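Local coordinates for DnaD domain protein (PDB 2I5U) that is of unknown function but probably takes part in initiating DNA replication, this chain being the helical DnaD domain of a longer protein, at residues A[17-20]-A[21-25]; A[35-38]-A[39-42]; A[45-48]-A[49-52]; A[68-72]-A[73-77]. One frame throughout, in Å; residues are numbered along the deposited sequence.

Interaction 1: A[17-20]-A[21-25]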
loop_
_atom_site.group_PDB
_atom_site.type_symbol
_atom_site.label_atom_id
_atom_site.label_comp_id
_atom_site.label_asym_id
_atom_site.label_seq_id
_atom_site.Cartn_x
_atom_site.Cartn_y
_atom_site.Cartn_z
ATOM N N SER A 17 -8.170 5.764 -7.751
ATOM C CA SER A 17 -8.994 6.905 -7.384
ATOM C C SER A 17 -8.181 7.972 -6.658
ATOM O O SER A 17 -7.129 7.692 -6.069
ATOM C CB SER A 17 -10.175 6.465 -6.531
ATOM O OG SER A 17 -9.803 6.211 -5.201
ATOM N N SER A 18 -8.665 9.206 -6.678
ATOM C CA SER A 18 -8.052 10.257 -5.872
ATOM C C SER A 18 -8.023 9.888 -4.380
ATOM O O SER A 18 -7.042 10.149 -3.685
ATOM C CB SER A 18 -8.790 11.579 -6.063
ATOM O OG SER A 18 -8.631 12.065 -7.390
ATOM N N LYS A 19 -9.110 9.292 -3.891
ATOM C CA LYS A 19 -9.207 8.900 -2.491
ATOM C C LYS A 19 -8.147 7.867 -2.110
ATOM O O LYS A 19 -7.489 7.976 -1.081
ATOM C CB LYS A 19 -10.602 8.327 -2.185
ATOM C CG LYS A 19 -10.806 7.918 -0.705
ATOM C CD LYS A 19 -12.113 7.152 -0.467
ATOM C CE LYS A 19 -12.280 6.838 1.044
ATOM N NZ LYS A 19 -11.147 6.053 1.659
ATOM N N THR A 20 -7.982 6.870 -2.972
ATOM C CA THR A 20 -7.066 5.792 -2.686
ATOM C C THR A 20 -5.642 6.306 -2.775
ATOM O O THR A 20 -4.802 5.909 -1.961
ATOM C CB THR A 20 -7.309 4.595 -3.626
ATOM O OG1 THR A 20 -8.666 4.169 -3.490
ATOM C CG2 THR A 20 -6.302 3.423 -3.310
HETATM N N MSE A 21 -5.348 7.225 -3.701
HETATM C CA MSE A 21 -3.988 7.829 -3.740
HETATM C C MSE A 21 -3.702 8.622 -2.473
HETATM O O MSE A 21 -2.581 8.583 -1.915
HETATM C CB MSE A 21 -3.775 8.716 -4.966
HETATM C CG MSE A 21 -2.279 8.895 -5.335
HETATM SE SE MSE A 21 -1.285 7.249 -5.842
HETATM C CE MSE A 21 -0.489 6.851 -4.111
ATOM N N THR A 22 -4.707 9.355 -2.014
ATOM C CA THR A 22 -4.621 10.091 -0.746
ATOM C C THR A 22 -4.325 9.116 0.382
ATOM O O THR A 22 -3.466 9.363 1.216
ATOM C CB THR A 22 -5.937 10.847 -0.454
ATOM O OG1 THR A 22 -6.156 11.825 -1.488
ATOM C CG2 THR A 22 -5.898 11.498 0.906
ATOM N N ASP A 23 -5.049 7.998 0.398
ATOM C CA ASP A 23 -4.890 6.981 1.433
ATOM C C ASP A 23 -3.491 6.397 1.433
ATOM O O ASP A 23 -2.885 6.193 2.491
ATOM C CB ASP A 23 -5.937 5.866 1.257
ATOM C CG ASP A 23 -7.349 6.309 1.594
ATOM O OD1 ASP A 23 -7.527 7.235 2.415
ATOM O OD2 ASP A 23 -8.308 5.733 1.047
ATOM N N PHE A 24 -2.962 6.117 0.255
ATOM C CA PHE A 24 -1.623 5.546 0.186
ATOM C C PHE A 24 -0.550 6.584 0.547
ATOM O O PHE A 24 0.475 6.226 1.145
ATOM C CB PHE A 24 -1.359 4.884 -1.175
ATOM C CG PHE A 24 -2.052 3.550 -1.353
ATOM C CD1 PHE A 24 -2.105 2.601 -0.340
ATOM C CD2 PHE A 24 -2.605 3.219 -2.562
ATOM C CE1 PHE A 24 -2.731 1.355 -0.541
ATOM C CE2 PHE A 24 -3.217 1.982 -2.757
ATOM C CZ PHE A 24 -3.282 1.063 -1.736
ATOM N N ASP A 25 -0.748 7.851 0.161
ATOM C CA ASP A 25 0.181 8.926 0.569
ATOM C C ASP A 25 0.248 8.999 2.086
ATOM O O ASP A 25 1.331 9.149 2.678
ATOM C CB ASP A 25 -0.269 10.301 0.054
ATOM C CG ASP A 25 0.044 10.534 -1.401
ATOM O OD1 ASP A 25 0.914 9.839 -1.941
ATOM O OD2 ASP A 25 -0.567 11.472 -1.993
HETATM O O HOH W 1 -9.736 8.757 2.475
HETATM O O HOH W 2 -9.361 4.053 -0.839
#

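Interaction 2: A[35-38]-A[39-42]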
loop_
_atom_site.group_PDB
_atom_site.type_symbol
_atom_site.label_atom_id
_atom_site.label_comp_id
_atom_site.label_asym_id
_atom_site.label_seq_id
_atom_site.Cartn_x
_atom_site.Cartn_y
_atom_site.Cartn_z
ATOM N N GLY A 35 9.677 5.190 11.482
ATOM C CA GLY A 35 11.089 5.031 11.127
ATOM C C GLY A 35 11.386 4.358 9.802
ATOM O O GLY A 35 12.533 4.065 9.506
ATOM N N ALA A 36 10.362 4.124 8.984
ATOM C CA ALA A 36 10.584 3.641 7.629
ATOM C C ALA A 36 11.047 4.785 6.731
ATOM O O ALA A 36 10.613 5.926 6.895
ATOM C CB ALA A 36 9.271 3.033 7.067
ATOM N N SER A 37 11.901 4.485 5.759
ATOM C CA SER A 37 12.191 5.451 4.702
ATOM C C SER A 37 10.994 5.526 3.757
ATOM O O SER A 37 10.159 4.621 3.734
ATOM C CB SER A 37 13.456 5.060 3.923
ATOM O OG SER A 37 13.269 3.862 3.180
ATOM N N GLN A 38 10.919 6.600 2.980
ATOM C CA GLN A 38 9.887 6.732 1.954
ATOM C C GLN A 38 9.923 5.516 1.043
ATOM O O GLN A 38 8.887 4.941 0.730
ATOM C CB GLN A 38 10.091 8.017 1.140
ATOM C CG GLN A 38 8.994 8.296 0.114
ATOM C CD GLN A 38 9.223 9.591 -0.657
ATOM O OE1 GLN A 38 9.360 10.670 -0.068
ATOM N NE2 GLN A 38 9.269 9.488 -1.982
ATOM N N LYS A 39 11.124 5.111 0.643
ATOM C CA LYS A 39 11.306 3.983 -0.270
ATOM C C LYS A 39 10.821 2.664 0.333
ATOM O O LYS A 39 10.155 1.871 -0.334
ATOM C CB LYS A 39 12.777 3.851 -0.648
ATOM C CG LYS A 39 13.012 2.994 -1.873
ATOM C CD LYS A 39 12.807 3.800 -3.163
ATOM C CE LYS A 39 12.128 2.974 -4.244
ATOM N NZ LYS A 39 12.826 1.679 -4.491
ATOM N N GLU A 40 11.149 2.435 1.600
ATOM C CA GLU A 40 10.726 1.218 2.301
ATOM C C GLU A 40 9.205 1.182 2.453
ATOM O O GLU A 40 8.588 0.123 2.316
ATOM C CB GLU A 40 11.366 1.144 3.695
ATOM C CG GLU A 40 12.824 0.739 3.703
ATOM C CD GLU A 40 13.511 1.003 5.042
ATOM O OE1 GLU A 40 13.129 1.955 5.755
ATOM O OE2 GLU A 40 14.467 0.264 5.363
ATOM N N ALA A 41 8.621 2.338 2.752
ATOM C CA ALA A 41 7.175 2.440 2.914
ATOM C C ALA A 41 6.488 2.124 1.582
ATOM O O ALA A 41 5.500 1.382 1.540
ATOM C CB ALA A 41 6.789 3.844 3.438
ATOM N N GLU A 42 7.005 2.672 0.494
ATOM C CA GLU A 42 6.481 2.377 -0.843
ATOM C C GLU A 42 6.559 0.891 -1.157
ATOM O O GLU A 42 5.609 0.314 -1.707
ATOM C CB GLU A 42 7.234 3.205 -1.889
ATOM C CG GLU A 42 6.643 3.192 -3.291
ATOM C CD GLU A 42 7.500 3.967 -4.290
ATOM O OE1 GLU A 42 8.679 3.598 -4.489
ATOM O OE2 GLU A 42 6.995 4.967 -4.855
HETATM O O HOH W 3 14.510 3.208 7.937
#

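Interaction 3: A[45-48]-A[49-52]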
loop_
_atom_site.group_PDB
_atom_site.type_symbol
_atom_site.label_atom_id
_atom_site.label_comp_id
_atom_site.label_asym_id
_atom_site.label_seq_id
_atom_site.Cartn_x
_atom_site.Cartn_y
_atom_site.Cartn_z
ATOM N N ILE A 45 3.792 -1.063 0.546
ATOM C CA ILE A 45 2.506 -0.942 -0.115
ATOM C C ILE A 45 2.472 -1.832 -1.375
ATOM O O ILE A 45 1.502 -2.544 -1.614
ATOM C CB ILE A 45 2.138 0.527 -0.434
ATOM C CG1 ILE A 45 1.905 1.298 0.869
ATOM C CG2 ILE A 45 0.882 0.574 -1.284
ATOM C CD1 ILE A 45 1.963 2.784 0.710
ATOM N N VAL A 46 3.539 -1.806 -2.155
ATOM C CA VAL A 46 3.617 -2.665 -3.333
ATOM C C VAL A 46 3.423 -4.129 -2.936
ATOM O O VAL A 46 2.669 -4.870 -3.600
ATOM C CB VAL A 46 4.942 -2.491 -4.071
ATOM C CG1 VAL A 46 5.096 -3.570 -5.146
ATOM C CG2 VAL A 46 5.034 -1.100 -4.697
ATOM N N LYS A 47 4.103 -4.558 -1.873
ATOM C CA LYS A 47 3.980 -5.940 -1.410
ATOM C C LYS A 47 2.540 -6.281 -0.978
ATOM O O LYS A 47 2.043 -7.363 -1.267
ATOM C CB LYS A 47 4.953 -6.222 -0.265
ATOM C CG LYS A 47 4.919 -7.644 0.243
ATOM C CD LYS A 47 5.575 -8.605 -0.735
ATOM C CE LYS A 47 4.917 -9.973 -0.747
ATOM N NZ LYS A 47 3.794 -10.011 -1.729
ATOM N N ALA A 48 1.887 -5.378 -0.245
ATOM C CA ALA A 48 0.499 -5.603 0.162
ATOM C C ALA A 48 -0.387 -5.728 -1.084
ATOM O O ALA A 48 -1.301 -6.536 -1.117
ATOM C CB ALA A 48 -0.010 -4.474 1.078
ATOM N N ILE A 49 -0.132 -4.929 -2.105
ATOM C CA ILE A 49 -0.924 -5.033 -3.342
ATOM C C ILE A 49 -0.716 -6.382 -4.021
ATOM O O ILE A 49 -1.688 -7.030 -4.470
ATOM C CB ILE A 49 -0.604 -3.877 -4.317
ATOM C CG1 ILE A 49 -1.135 -2.577 -3.720
ATOM C CG2 ILE A 49 -1.231 -4.111 -5.678
ATOM C CD1 ILE A 49 -0.659 -1.286 -4.466
ATOM N N GLU A 50 0.521 -6.844 -4.041
ATOM C CA GLU A 50 0.832 -8.187 -4.574
ATOM C C GLU A 50 0.083 -9.278 -3.821
ATOM O O GLU A 50 -0.464 -10.210 -4.424
ATOM C CB GLU A 50 2.332 -8.462 -4.492
ATOM C CG GLU A 50 3.114 -7.662 -5.509
ATOM C CD GLU A 50 4.594 -7.951 -5.494
ATOM O OE1 GLU A 50 5.176 -8.055 -4.393
ATOM O OE2 GLU A 50 5.183 -8.054 -6.603
ATOM N N ILE A 51 0.049 -9.160 -2.498
ATOM C CA ILE A 51 -0.686 -10.131 -1.656
ATOM C C ILE A 51 -2.185 -10.128 -2.006
ATOM O O ILE A 51 -2.805 -11.173 -2.137
ATOM C CB ILE A 51 -0.457 -9.827 -0.159
ATOM C CG1 ILE A 51 0.983 -10.166 0.246
ATOM C CG2 ILE A 51 -1.423 -10.597 0.714
ATOM C CD1 ILE A 51 1.420 -9.605 1.587
ATOM N N ALA A 52 -2.738 -8.946 -2.212
ATOM C CA ALA A 52 -4.138 -8.799 -2.567
ATOM C C ALA A 52 -4.427 -9.400 -3.942
ATOM O O ALA A 52 -5.478 -10.011 -4.151
ATOM C CB ALA A 52 -4.529 -7.298 -2.536
#

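Interaction 4: A[68-72]-A[73-77]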
loop_
_atom_site.group_PDB
_atom_site.type_symbol
_atom_site.label_atom_id
_atom_site.label_comp_id
_atom_site.label_asym_id
_atom_site.label_seq_id
_atom_site.Cartn_x
_atom_site.Cartn_y
_atom_site.Cartn_z
ATOM N N LYS A 68 -2.300 -2.164 8.303
ATOM C CA LYS A 68 -2.519 -1.839 9.734
ATOM C C LYS A 68 -1.770 -2.797 10.621
ATOM O O LYS A 68 -1.243 -2.402 11.697
ATOM C CB LYS A 68 -3.998 -1.903 10.101
ATOM C CG LYS A 68 -4.804 -0.744 9.614
ATOM C CD LYS A 68 -6.242 -0.860 10.071
ATOM C CE LYS A 68 -7.109 0.247 9.487
ATOM N NZ LYS A 68 -8.586 0.097 9.802
ATOM N N ASP A 69 -1.760 -4.075 10.227
ATOM C CA ASP A 69 -1.008 -5.104 10.945
ATOM C C ASP A 69 0.457 -4.723 10.977
ATOM O O ASP A 69 1.060 -4.593 12.041
ATOM C CB ASP A 69 -1.128 -6.470 10.261
ATOM C CG ASP A 69 -2.491 -7.082 10.402
ATOM O OD1 ASP A 69 -3.199 -6.759 11.369
ATOM O OD2 ASP A 69 -2.850 -7.917 9.547
ATOM N N TRP A 70 1.014 -4.515 9.792
ATOM C CA TRP A 70 2.432 -4.238 9.659
ATOM C C TRP A 70 2.840 -2.982 10.427
ATOM O O TRP A 70 3.910 -2.946 11.056
ATOM C CB TRP A 70 2.784 -4.108 8.172
ATOM C CG TRP A 70 2.628 -5.402 7.408
ATOM C CD1 TRP A 70 2.361 -6.634 7.924
ATOM C CD2 TRP A 70 2.759 -5.584 5.989
ATOM N NE1 TRP A 70 2.290 -7.565 6.925
ATOM C CE2 TRP A 70 2.537 -6.951 5.723
ATOM C CE3 TRP A 70 3.024 -4.720 4.920
ATOM C CZ2 TRP A 70 2.612 -7.491 4.431
ATOM C CZ3 TRP A 70 3.087 -5.258 3.623
ATOM C CH2 TRP A 70 2.876 -6.622 3.395
ATOM N N GLU A 71 1.981 -1.972 10.411
ATOM C CA GLU A 71 2.275 -0.699 11.072
ATOM C C GLU A 71 2.342 -0.859 12.585
ATOM O O GLU A 71 3.286 -0.367 13.227
ATOM C CB GLU A 71 1.213 0.342 10.723
ATOM C CG GLU A 71 1.400 1.672 11.452
ATOM C CD GLU A 71 0.197 2.569 11.354
ATOM O OE1 GLU A 71 -0.946 2.052 11.310
ATOM O OE2 GLU A 71 0.380 3.819 11.346
ATOM N N GLN A 72 1.357 -1.546 13.159
ATOM C CA GLN A 72 1.341 -1.763 14.610
ATOM C C GLN A 72 2.511 -2.632 15.072
ATOM O O GLN A 72 3.063 -2.413 16.165
ATOM C CB GLN A 72 -0.004 -2.352 15.076
ATOM C CG GLN A 72 -0.366 -3.720 14.520
ATOM C CD GLN A 72 0.145 -4.874 15.355
ATOM O OE1 GLN A 72 0.636 -4.684 16.478
ATOM N NE2 GLN A 72 0.013 -6.094 14.818
ATOM N N ARG A 73 2.894 -3.612 14.257
ATOM C CA ARG A 73 4.049 -4.469 14.583
ATOM C C ARG A 73 5.362 -3.693 14.459
ATOM O O ARG A 73 6.376 -4.078 15.050
ATOM C CB ARG A 73 4.087 -5.715 13.683
ATOM C CG ARG A 73 2.899 -6.668 13.877
ATOM C CD ARG A 73 3.273 -8.129 13.624
ATOM N NE ARG A 73 2.271 -8.865 12.838
ATOM C CZ ARG A 73 2.399 -10.144 12.462
ATOM N NH1 ARG A 73 1.443 -10.730 11.738
ATOM N NH2 ARG A 73 3.482 -10.840 12.799
ATOM N N GLY A 74 5.332 -2.598 13.700
ATOM C CA GLY A 74 6.485 -1.734 13.520
ATOM C C GLY A 74 7.383 -2.196 12.396
ATOM O O GLY A 74 8.586 -1.922 12.404
ATOM N N PHE A 75 6.799 -2.900 11.427
ATOM C CA PHE A 75 7.538 -3.347 10.254
ATOM C C PHE A 75 7.914 -2.165 9.360
ATOM O O PHE A 75 7.050 -1.560 8.713
ATOM C CB PHE A 75 6.718 -4.370 9.452
ATOM C CG PHE A 75 6.480 -5.679 10.177
ATOM C CD1 PHE A 75 7.235 -6.040 11.304
ATOM C CD2 PHE A 75 5.530 -6.573 9.698
ATOM C CE1 PHE A 75 7.018 -7.252 11.950
ATOM C CE2 PHE A 75 5.304 -7.787 10.334
ATOM C CZ PHE A 75 6.056 -8.133 11.461
ATOM N N LYS A 76 9.206 -1.844 9.336
ATOM C CA LYS A 76 9.741 -0.791 8.474
ATOM C C LYS A 76 9.849 -1.262 7.024
ATOM O O LYS A 76 9.802 -0.445 6.102
ATOM C CB LYS A 76 11.131 -0.341 8.959
ATOM C CG LYS A 76 11.137 0.905 9.849
ATOM C CD LYS A 76 10.963 0.589 11.344
ATOM C CE LYS A 76 12.116 -0.249 11.918
ATOM N NZ LYS A 76 13.476 0.334 11.664
ATOM N N SER A 77 9.988 -2.575 6.825
ATOM C CA SER A 77 10.256 -3.128 5.498
ATOM C C SER A 77 9.826 -4.590 5.365
ATOM O O SER A 77 9.433 -5.228 6.340
ATOM C CB SER A 77 11.746 -3.008 5.186
ATOM O OG SER A 77 12.516 -3.614 6.208
#

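Interaction 1: A[17-20]-A[21-25]
Thr20 and Phe24, one helical turn apart, make the close-packed half of this contact. Their side chains run side by side in the same direction, and the methyl CG2 of Thr20 lies 3.4 Å from CE2 of the Phe24 ring, which it meets obliquely. With OG1 beside its own backbone N (chi1 -57°), CG2 swings anti to that N and reaches the ring, while OG1 meets a water. Both residues are buried: Phe24 sets its ring edge-to-face with Tyr60 and touches Ile4 and Ile63, and Thr20 leans on Trp8, so helices 2-9 and 60-73 close over this side.

The other side is polar and wet. Lys19 runs out extended and turns only at its last torsion, which brings NZ back across Asp23 to form a salt bridge with OD2 at 2.9 Å, on the syn lone pair of that oxygen. One water links Lys19 NZ to Asp23 OD1, 2.7 Å from the latter. A second joins Asp23 OD2 to Thr20 OG1, so both carboxylate oxygens are gripped and the group is probably held in its rotation. On the exposed flank, OG1 of Thr22 stands 2.9 Å from the carbonyl O of Ser18, the acceptor of the Thr22 backbone N-H.

Beneath the side chains the backbone bonds follow the i to i+4 pattern, starting with Met21 N to Ser17 O at 3.0 Å; residue 21 is a selenomethionine. The whole makes up the first two turns of helix 18-32, amphipathic, with Ser17 at the N-cap and an i to i+4 Lys-Asp salt bridge facing solvent.

Interaction 2: A[35-38]-A[39-42]
Ser37 and Glu40 hold each other in a capping box at the start of helix 38-55. The backbone N of Glu40 gives its hydrogen to Ser37 OG at 3.0 Å, and Glu40 OE1 takes the backbone N-H of Ser37 at 2.8 Å in an essentially straight bond. That N-H comes to the anti side of OE1, 16° out of the carboxylate plane.

The conformations explain the fit. Ser37 places OG between its own N and carbonyl carbon (chi1 67°), turned toward the first turn where the N-H of Glu40 is waiting. Glu40 puts CG anti to its carbonyl carbon (chi1 -76°) and then stretches out, carrying the carboxylate back past Ser37 OG, which lies 3.2 Å from Glu40 CG, to the peptide before the helix. OE1 has a further partner in a water that lies 2.9 Å away and also donates to Gly35 O. The early negative charge probably suits the helix dipole.

Gln38 heads away from the box and touches Glu32. Its carbonyl O and that of Ser37 begin the regular bonds, to Glu42 N and Ala41 N.

Gly35, at positive phi, is the C-prime residue of the Schellman motif ending helix 18-32, so one helix stops and the next is capped within three residues. On the inner side Ala36 and Ala41 both touch Phe31, packing this corner against helix 18-32, while Glu42 reaches helix 2-9.

Interaction 3: A[45-48]-A[49-52]
Among the apolar contacts, Ile45 and Ile49 meet one turn apart on helix 38-55, CG2 of Ile45 lying 4.0 Å from CD1 of Ile49. Ile49 turns CG1 to the side of its own backbone N (chi1 -69°), which lays CG1 back over the carbonyl O of Ile45 at 3.4 Å. Ile45 goes on to Phe24, Trp27 and Ile28 of helix 18-32, and Ile49 packs on Ile7 and Ile63.

The charged contact lies on another side. Lys47 bends at each torsion after the first and crosses Glu50 and Ile51 at about right angles. Its NZ makes a long salt bridge to Glu50 OE1 at 3.6 Å, and it is a little nearer an aliphatic carbon, 3.4 Å from Ile51 CG1.

Backbone bonds tie everything together: Ile49, Glu50, Ile51 and Ala52 each donate to the carbonyl four residues earlier, beginning with Ile49 N to Ile45 O at 2.9 Å.

Chemically, then, the helix is amphipathic. Ile45 and Ile49 are bound into the core between helices 2-9, 18-32 and 60-73, whereas the Lys47-Glu50 pair, long and at the surface, probably contributes only a modest electrostatic attraction.

Interaction 4: A[68-72]-A[73-77]
Trp70 O and Phe75 N form the key bond of a Schellman motif that ends helix 60-73, at 2.9 Å. Just before it, Arg73 N makes the last regular helical bond, to Asp69 O at 3.0 Å. Gly74 N then lies between two carbonyls, weakly bonded to Glu71 O at 3.1 Å and to Trp70 O. Gly74, the C-prime residue, has positive phi, and this turns the chain back so that Phe75 N can reach the carbonyl of Trp70, which thus accepts from two N-H groups, one of them weakly.

The reversal brings Phe75 against Trp70. Their side chains cross at about a right angle, with ring planes 47° apart. Trp70 CD1 sits at the edge of the Phe75 ring, 3.6 Å from CD2. Trp70 also packs on Leu44, Lys47, Ala48 and Ile51 of helix 38-55, so Phe75 extends an apolar patch shared by two helices.

On the outer side, Gln72 folds over the next residue. Its CG lies between its own N and carbonyl carbon (chi1 62°), and a second bend swings the amide obliquely across Arg73, NE2 approaching CG of that arginine. The amide and guanidinium planes are 38° apart. Arg73 in turn covers one face of the Phe75 ring, where its CB stands 3.7 Å above the plane, over the ring centre.

The four contacts follow one another along a small all-helical domain. Interaction 1 opens helix 18-32, and the centre of interaction 3, further on, is about 15 Å from its own; the two meet where Phe24 CD1 lies 3.7 Å from Ile45 CG2. Interactions 2 and 3 share helix 38-55. Interaction 4 touches both: Trp70 CZ2 is 3.7 Å from Ile51 CD1, and Lys76 O packs 3.3 Å from Glu40 CB, so the last modelled residues fold back on the capping box. Interactions 1 and 4, centres about 19 Å apart, do not touch. A bound magnesium ion lies about 4 Å from the side chain of Thr22 in interaction 1.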